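Local atomic coordinates of Lpg2148(MvcA) (Legionella pneumophila subsp. pneumophila str. Philadelphia 1, PDB entry 6K11), a protein that probably acts as a deamidase-type deubiquitinase that removes ubiquitin from the host enzyme UBE2N and so regulates its activity during Legionella infection. Residues N158-I163 against L172-K177; F183-D188 against D208-E213. One frame throughout, in Å; residues are numbered along the deposited sequence.

Contact 1. Residues N158-I163 against L172-K177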
ATOM      1  N   ASN A 158      22.687 -19.046 -21.639  1.00 44.62           N
ATOM      2  CA  ASN A 158      21.979 -20.319 -21.637  1.00 46.43           C
ATOM      3  C   ASN A 158      20.624 -20.284 -20.942  1.00 46.04           C
ATOM      4  O   ASN A 158      20.027 -21.348 -20.731  1.00 44.83           O
ATOM      5  CB  ASN A 158      22.841 -21.410 -20.999  1.00 47.28           C
ATOM      6  CG  ASN A 158      23.486 -20.974 -19.701  1.00 52.88           C
ATOM      7  OD1 ASN A 158      23.039 -20.029 -19.041  1.00 53.86           O
ATOM      8  ND2 ASN A 158      24.558 -21.670 -19.324  1.00 61.57           N
ATOM      9  N   LYS A 159      20.116 -19.107 -20.588  1.00 38.86           N
ATOM     10  CA  LYS A 159      18.821 -19.005 -19.926  1.00 39.82           C
ATOM     11  C   LYS A 159      18.160 -17.704 -20.365  1.00 38.80           C
ATOM     12  O   LYS A 159      18.839 -16.723 -20.676  1.00 36.78           O
ATOM     13  CB  LYS A 159      18.965 -19.054 -18.396  1.00 43.38           C
ATOM     14  CG  LYS A 159      19.501 -20.379 -17.822  1.00 47.39           C
ATOM     15  CD  LYS A 159      18.358 -21.306 -17.391  1.00 47.97           C
ATOM     16  CE  LYS A 159      18.857 -22.633 -16.791  1.00 46.27           C
ATOM     17  NZ  LYS A 159      20.267 -22.514 -16.356  1.00 53.40           N
ATOM     18  N   LEU A 160      16.834 -17.728 -20.450  1.00 36.87           N
ATOM     19  CA  LEU A 160      16.007 -16.542 -20.661  1.00 34.50           C
ATOM     20  C   LEU A 160      15.038 -16.502 -19.488  1.00 35.72           C
ATOM     21  O   LEU A 160      14.189 -17.392 -19.359  1.00 32.02           O
ATOM     22  CB  LEU A 160      15.264 -16.602 -22.000  1.00 35.53           C
ATOM     23  CG  LEU A 160      14.330 -15.431 -22.327  1.00 33.70           C
ATOM     24  CD1 LEU A 160      15.137 -14.133 -22.500  1.00 34.24           C
ATOM     25  CD2 LEU A 160      13.523 -15.719 -23.571  1.00 35.79           C
ATOM     26  N   TYR A 161      15.174 -15.485 -18.633  1.00 33.51           N
ATOM     27  CA  TYR A 161      14.451 -15.395 -17.373  1.00 33.78           C
ATOM     28  C   TYR A 161      13.585 -14.142 -17.324  1.00 37.07           C
ATOM     29  O   TYR A 161      13.881 -13.124 -17.971  1.00 33.84           O
ATOM     30  CB  TYR A 161      15.419 -15.325 -16.176  1.00 36.58           C
ATOM     31  CG  TYR A 161      16.094 -16.608 -15.751  1.00 41.39           C
ATOM     32  CD1 TYR A 161      15.350 -17.749 -15.425  1.00 41.92           C
ATOM     33  CD2 TYR A 161      17.476 -16.660 -15.598  1.00 41.92           C
ATOM     34  CE1 TYR A 161      15.974 -18.905 -15.004  1.00 43.68           C
ATOM     35  CE2 TYR A 161      18.103 -17.805 -15.183  1.00 43.51           C
ATOM     36  CZ  TYR A 161      17.352 -18.923 -14.885  1.00 45.32           C
ATOM     37  OH  TYR A 161      17.987 -20.064 -14.470  1.00 50.01           O
ATOM     38  N   PHE A 162      12.522 -14.219 -16.522  1.00 33.81           N
ATOM     39  CA  PHE A 162      11.800 -13.046 -16.058  1.00 32.37           C
ATOM     40  C   PHE A 162      11.854 -13.096 -14.541  1.00 37.14           C
ATOM     41  O   PHE A 162      11.540 -14.134 -13.946  1.00 36.91           O
ATOM     42  CB  PHE A 162      10.349 -13.024 -16.572  1.00 31.44           C
ATOM     43  CG  PHE A 162       9.464 -12.009 -15.891  1.00 35.22           C
ATOM     44  CD1 PHE A 162       9.844 -10.670 -15.812  1.00 35.14           C
ATOM     45  CD2 PHE A 162       8.246 -12.390 -15.353  1.00 35.05           C
ATOM     46  CE1 PHE A 162       9.024  -9.724 -15.185  1.00 35.62           C
ATOM     47  CE2 PHE A 162       7.409 -11.458 -14.726  1.00 38.72           C
ATOM     48  CZ  PHE A 162       7.799 -10.120 -14.638  1.00 35.73           C
ATOM     49  N   ILE A 163      12.330 -12.011 -13.923  1.00 36.61           N
ATOM     50  CA  ILE A 163      12.271 -11.835 -12.474  1.00 37.00           C
ATOM     51  C   ILE A 163      11.117 -10.893 -12.189  1.00 38.44           C
ATOM     52  O   ILE A 163      11.127  -9.752 -12.666  1.00 37.13           O
ATOM     53  CB  ILE A 163      13.580 -11.262 -11.911  1.00 39.04           C
ATOM     54  CG1 ILE A 163      14.748 -12.192 -12.186  1.00 38.87           C
ATOM     55  CG2 ILE A 163      13.426 -10.977 -10.401  1.00 40.62           C
ATOM     56  CD1 ILE A 163      16.066 -11.684 -11.635  1.00 46.72           C
ATOM     57  N   LEU A 172      11.715 -18.756 -19.005  1.00 31.19           N
ATOM     58  CA  LEU A 172      10.756 -18.476 -20.066  1.00 33.52           C
ATOM     59  C   LEU A 172      10.707 -19.571 -21.140  1.00 31.46           C
ATOM     60  O   LEU A 172       9.869 -19.480 -22.044  1.00 34.41           O
ATOM     61  CB  LEU A 172      11.061 -17.119 -20.711  1.00 32.50           C
ATOM     62  CG  LEU A 172      10.799 -15.894 -19.828  1.00 32.53           C
ATOM     63  CD1 LEU A 172      10.847 -14.601 -20.666  1.00 32.10           C
ATOM     64  CD2 LEU A 172       9.440 -16.029 -19.124  1.00 28.59           C
ATOM     65  N   GLY A 173      11.538 -20.609 -21.055  1.00 35.93           N
ATOM     66  CA  GLY A 173      11.332 -21.773 -21.898  1.00 34.69           C
ATOM     67  C   GLY A 173      12.469 -22.230 -22.800  1.00 37.71           C
ATOM     68  O   GLY A 173      12.768 -23.427 -22.869  1.00 36.61           O
ATOM     69  N   PRO A 174      13.093 -21.313 -23.546  1.00 41.24           N
ATOM     70  CA  PRO A 174      14.108 -21.732 -24.533  1.00 39.19           C
ATOM     71  C   PRO A 174      15.286 -22.472 -23.909  1.00 41.18           C
ATOM     72  O   PRO A 174      15.742 -22.142 -22.815  1.00 39.58           O
ATOM     73  CB  PRO A 174      14.557 -20.404 -25.155  1.00 39.17           C
ATOM     74  CG  PRO A 174      13.378 -19.509 -25.019  1.00 37.24           C
ATOM     75  CD  PRO A 174      12.775 -19.878 -23.677  1.00 40.52           C
ATOM     76  N   GLY A 175      15.805 -23.471 -24.640  1.00 41.02           N
ATOM     77  CA  GLY A 175      16.945 -24.234 -24.170  1.00 40.95           C
ATOM     78  C   GLY A 175      18.262 -23.505 -24.410  1.00 41.50           C
ATOM     79  O   GLY A 175      18.312 -22.444 -25.032  1.00 43.56           O
ATOM     80  N   LYS A 176      19.353 -24.117 -23.924  1.00 41.91           N
ATOM     81  CA  LYS A 176      20.668 -23.463 -23.960  1.00 46.97           C
ATOM     82  C   LYS A 176      21.083 -23.064 -25.377  1.00 46.37           C
ATOM     83  O   LYS A 176      21.602 -21.960 -25.593  1.00 45.17           O
ATOM     84  CB  LYS A 176      21.735 -24.375 -23.355  1.00 46.91           C
ATOM     85  CG  LYS A 176      23.165 -23.898 -23.602  1.00 46.49           C
ATOM     86  CD  LYS A 176      24.073 -24.205 -22.408  1.00 51.02           C
ATOM     87  CE  LYS A 176      25.549 -24.107 -22.764  1.00 55.02           C
ATOM     88  NZ  LYS A 176      26.111 -25.430 -23.167  1.00 61.84           N
ATOM     89  N   LYS A 177      20.877 -23.947 -26.351  1.00 43.90           N
ATOM     90  CA  LYS A 177      21.270 -23.633 -27.724  1.00 44.68           C
ATOM     91  C   LYS A 177      20.583 -22.372 -28.239  1.00 45.12           C
ATOM     92  O   LYS A 177      21.218 -21.525 -28.882  1.00 44.40           O
ATOM     93  CB  LYS A 177      20.953 -24.817 -28.633  1.00 50.77           C
ATOM     94  CG  LYS A 177      21.386 -24.646 -30.076  1.00 50.03           C
ATOM     95  CD  LYS A 177      21.628 -26.015 -30.709  1.00 47.62           C
ATOM     96  CE  LYS A 177      22.112 -25.887 -32.144  1.00 49.08           C
ATOM     97  NZ  LYS A 177      22.696 -27.175 -32.640  1.00 44.00           N
TER
HETATM   98  O   HOH W   1      17.857 -22.863 -21.243  1.00 43.73           O
HETATM   99  O   HOH W   2      15.335 -20.337 -20.814  1.00 37.46           O
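The chi1 torsions of L160 (178°) and L172 (-69°) bring these two leucines together: the first sends CG away from its backbone N, the second sends it away from its carbonyl carbon, and the isobutyl groups cross obliquely with L160 CG 3.9 Å from L172 CD1. They sit where an antiparallel hairpin of the MvcA insertion domain, strands 160-163 and 169-171, runs out and the chain turns toward helix 176-185. One backbone bond spans the two segments, L172 N to L160 O at 2.8 Å and nearly straight at 169°. Leucine suits both places because its forked end can touch several neighbours: L172 CD2 reaches F162 CB at 4.0 Å, while L160 CD2 meets the ring of P174 at CG, 4.1 Å away. Helix 206-220 closes over this apolar patch, with I214 against L160, F218 against L172 and I217 against P174.

Beyond L172 the direct ladder stops. G173 takes a positive phi, at which a CB would be jammed against the carbonyl O of L172, and P174 has no N-H to donate. Water takes over the pairing. One water donates to both P174 O and N158 O, 2.7 Å from the latter, and so bridges two carbonyls that could not bond to each other. A second accepts from L160 N at 3.0 Å and lies within hydrogen-bonding reach of P174 O, its donation there being less certain. At the exposed end, where G175 occupies the N-cap position of helix 176-185, the long K176 chain lays its methylenes across N158 and leads its ammonium group away from the contact. Here carbon meets carbon, N158 CB lying 3.4 Å from K176 CD.

Contact 2. Residues F183-D188 against D208-E213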
ATOM      1  N   PHE A 183      21.415 -14.584 -27.586  1.00 38.39           N
ATOM      2  CA  PHE A 183      22.415 -13.798 -26.870  1.00 41.96           C
ATOM      3  C   PHE A 183      23.401 -13.160 -27.843  1.00 43.58           C
ATOM      4  O   PHE A 183      23.684 -11.956 -27.768  1.00 41.96           O
ATOM      5  CB  PHE A 183      23.132 -14.698 -25.864  1.00 41.63           C
ATOM      6  CG  PHE A 183      24.181 -14.009 -25.028  1.00 44.15           C
ATOM      7  CD1 PHE A 183      25.494 -13.924 -25.468  1.00 45.68           C
ATOM      8  CD2 PHE A 183      23.867 -13.491 -23.783  1.00 43.50           C
ATOM      9  CE1 PHE A 183      26.466 -13.320 -24.694  1.00 47.42           C
ATOM     10  CE2 PHE A 183      24.836 -12.887 -23.001  1.00 47.63           C
ATOM     11  CZ  PHE A 183      26.141 -12.804 -23.461  1.00 47.98           C
ATOM     12  N   ASN A 184      23.910 -13.950 -28.781  1.00 42.83           N
ATOM     13  CA  ASN A 184      24.890 -13.455 -29.742  1.00 45.03           C
ATOM     14  C   ASN A 184      24.260 -12.681 -30.899  1.00 42.64           C
ATOM     15  O   ASN A 184      24.989 -12.066 -31.679  1.00 47.00           O
ATOM     16  CB  ASN A 184      25.723 -14.635 -30.255  1.00 42.90           C
ATOM     17  CG  ASN A 184      26.640 -15.191 -29.185  1.00 47.37           C
ATOM     18  OD1 ASN A 184      26.538 -16.356 -28.809  1.00 52.08           O
ATOM     19  ND2 ASN A 184      27.530 -14.344 -28.666  1.00 47.98           N
ATOM     20  N   ALA A 185      22.934 -12.680 -31.031  1.00 40.99           N
ATOM     21  CA  ALA A 185      22.270 -11.873 -32.048  1.00 38.78           C
ATOM     22  C   ALA A 185      21.967 -10.457 -31.575  1.00 44.54           C
ATOM     23  O   ALA A 185      21.582  -9.606 -32.390  1.00 45.11           O
ATOM     24  CB  ALA A 185      20.962 -12.541 -32.493  1.00 46.35           C
ATOM     25  N   ILE A 186      22.125 -10.183 -30.284  1.00 42.94           N
ATOM     26  CA  ILE A 186      21.826  -8.878 -29.717  1.00 41.67           C
ATOM     27  C   ILE A 186      23.142  -8.176 -29.412  1.00 41.32           C
ATOM     28  O   ILE A 186      24.136  -8.826 -29.065  1.00 42.32           O
ATOM     29  CB  ILE A 186      20.923  -9.036 -28.477  1.00 39.49           C
ATOM     30  CG1 ILE A 186      19.569  -9.590 -28.938  1.00 42.92           C
ATOM     31  CG2 ILE A 186      20.748  -7.710 -27.735  1.00 41.40           C
ATOM     32  CD1 ILE A 186      18.581  -9.941 -27.846  1.00 40.08           C
ATOM     33  N   GLY A 187      23.161  -6.854 -29.598  1.00 45.14           N
ATOM     34  CA  GLY A 187      24.352  -6.048 -29.396  1.00 46.16           C
ATOM     35  C   GLY A 187      24.834  -5.939 -27.961  1.00 54.93           C
ATOM     36  O   GLY A 187      24.607  -6.842 -27.141  1.00 51.81           O
ATOM     37  N   ASP A 188      25.491  -4.820 -27.636  1.00 54.80           N
ATOM     38  CA  ASP A 188      26.174  -4.660 -26.358  1.00 55.04           C
ATOM     39  C   ASP A 188      25.663  -3.485 -25.540  1.00 53.64           C
ATOM     40  O   ASP A 188      26.343  -3.069 -24.597  1.00 55.17           O
ATOM     41  CB  ASP A 188      27.684  -4.500 -26.568  1.00 60.26           C
ATOM     42  CG  ASP A 188      28.253  -5.536 -27.507  1.00 62.30           C
ATOM     43  OD1 ASP A 188      28.150  -6.740 -27.192  1.00 66.45           O
ATOM     44  OD2 ASP A 188      28.802  -5.140 -28.560  1.00 69.00           O
ATOM     45  N   ASP A 208      16.681  -6.460 -33.986  1.00 44.81           N
ATOM     46  CA  ASP A 208      15.240  -6.199 -33.903  1.00 43.45           C
ATOM     47  C   ASP A 208      14.432  -7.489 -33.871  1.00 45.86           C
ATOM     48  O   ASP A 208      13.444  -7.597 -33.129  1.00 42.22           O
ATOM     49  CB  ASP A 208      14.757  -5.371 -35.100  1.00 48.52           C
ATOM     50  CG  ASP A 208      15.252  -3.928 -35.092  1.00 53.42           C
ATOM     51  OD1 ASP A 208      15.788  -3.458 -34.063  1.00 51.73           O
ATOM     52  OD2 ASP A 208      15.084  -3.262 -36.144  1.00 51.08           O
ATOM     53  N   PHE A 209      14.793  -8.452 -34.727  1.00 43.04           N
ATOM     54  CA  PHE A 209      14.069  -9.719 -34.787  1.00 45.08           C
ATOM     55  C   PHE A 209      14.313 -10.566 -33.545  1.00 43.64           C
ATOM     56  O   PHE A 209      13.421 -11.310 -33.124  1.00 40.70           O
ATOM     57  CB  PHE A 209      14.469 -10.514 -36.040  1.00 45.31           C
ATOM     58  CG  PHE A 209      13.768 -10.062 -37.289  1.00 48.55           C
ATOM     59  CD1 PHE A 209      12.456 -10.450 -37.544  1.00 47.90           C
ATOM     60  CD2 PHE A 209      14.411  -9.232 -38.203  1.00 47.85           C
ATOM     61  CE1 PHE A 209      11.795 -10.027 -38.686  1.00 49.64           C
ATOM     62  CE2 PHE A 209      13.756  -8.803 -39.355  1.00 51.47           C
ATOM     63  CZ  PHE A 209      12.449  -9.203 -39.597  1.00 53.18           C
ATOM     64  N   ALA A 210      15.519 -10.500 -32.975  1.00 41.17           N
ATOM     65  CA  ALA A 210      15.798 -11.237 -31.747  1.00 42.88           C
ATOM     66  C   ALA A 210      14.981 -10.680 -30.586  1.00 40.86           C
ATOM     67  O   ALA A 210      14.313 -11.431 -29.867  1.00 40.26           O
ATOM     68  CB  ALA A 210      17.297 -11.198 -31.436  1.00 38.11           C
ATOM     69  N   ILE A 211      14.998  -9.356 -30.405  1.00 38.07           N
ATOM     70  CA  ILE A 211      14.216  -8.747 -29.336  1.00 38.87           C
ATOM     71  C   ILE A 211      12.739  -9.038 -29.546  1.00 40.65           C
ATOM     72  O   ILE A 211      12.032  -9.436 -28.618  1.00 38.82           O
ATOM     73  CB  ILE A 211      14.494  -7.232 -29.260  1.00 39.13           C
ATOM     74  CG1 ILE A 211      15.902  -6.978 -28.729  1.00 44.36           C
ATOM     75  CG2 ILE A 211      13.472  -6.522 -28.388  1.00 38.42           C
ATOM     76  CD1 ILE A 211      16.455  -5.618 -29.130  1.00 49.61           C
ATOM     77  N   SER A 212      12.253  -8.868 -30.781  1.00 42.08           N
ATOM     78  CA  SER A 212      10.845  -9.139 -31.054  1.00 42.07           C
ATOM     79  C   SER A 212      10.481 -10.601 -30.789  1.00 42.45           C
ATOM     80  O   SER A 212       9.353 -10.892 -30.361  1.00 44.04           O
ATOM     81  CB  SER A 212      10.499  -8.764 -32.494  1.00 46.68           C
ATOM     82  OG  SER A 212       9.113  -8.970 -32.715  1.00 51.29           O
ATOM     83  N   GLU A 213      11.410 -11.530 -31.023  1.00 39.79           N
ATOM     84  CA  GLU A 213      11.128 -12.927 -30.707  1.00 44.13           C
ATOM     85  C   GLU A 213      11.030 -13.149 -29.195  1.00 41.25           C
ATOM     86  O   GLU A 213      10.161 -13.896 -28.730  1.00 40.67           O
ATOM     87  CB  GLU A 213      12.187 -13.843 -31.319  1.00 45.29           C
ATOM     88  CG  GLU A 213      11.682 -15.277 -31.449  1.00 46.89           C
ATOM     89  CD  GLU A 213      12.752 -16.283 -31.851  1.00 57.88           C
ATOM     90  OE1 GLU A 213      12.525 -17.493 -31.607  1.00 59.87           O
ATOM     91  OE2 GLU A 213      13.805 -15.882 -32.399  1.00 49.90           O
TER
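I186, A210 and I211 carry most of this buried contact, in which the part of the chain around A185 and I186, where helix 176-185 gives way to loop, leans on helix 206-220 of the insertion domain. The methyl of A210 points at the other segment and receives the flank of I186, with CG1 of I186 3.7 Å from A210 CB. Alanine suits this place: its short side chain lets the partner come close to the helix surface. I186 holds CG1 beside its own backbone N (chi1 -66°), and its extended branch runs past A210, so that CD1 ends 4.1 Å from CG1 of I211. There the two isoleucines cross at about a right angle, while Y192 of strand 192-193 touches both. A185 adds its methyl, whose CB lies 4.0 Å from A210 CB.

Polar ties lie at the borders: K137 NZ donates hydrogen bonds to the carbonyl oxygens of F183, I186 and G187, E207 on helix 206-220 itself accepts from G187 N, and E213 forms a salt bridge with K178. Between 183-188 and 208-213 every touch joins aliphatic carbons, which implies a non-directional contact resting on close fit and burial from water.

How the contacts relate
From the N terminus, strand 160-163 comes first; the chain reverses through strand 169-171, and contact 1 closes this short loop as helix 176-185 begins. The helix then carries the chain to contact 2, which closes a longer excursion through strand 192-193 and helix 197-201 when helix 206-220 returns. The two loops follow in series, neither nesting nor crossing. The centres of contact 1 and contact 2 are about 14 Å apart, and the two do not touch. The lead-in to helix 176-185 is thus tied to strand 160-163 and the residues just before it, and the far end of the helix to helix 206-220, which itself also packs on contact 1, all within the insertion domain.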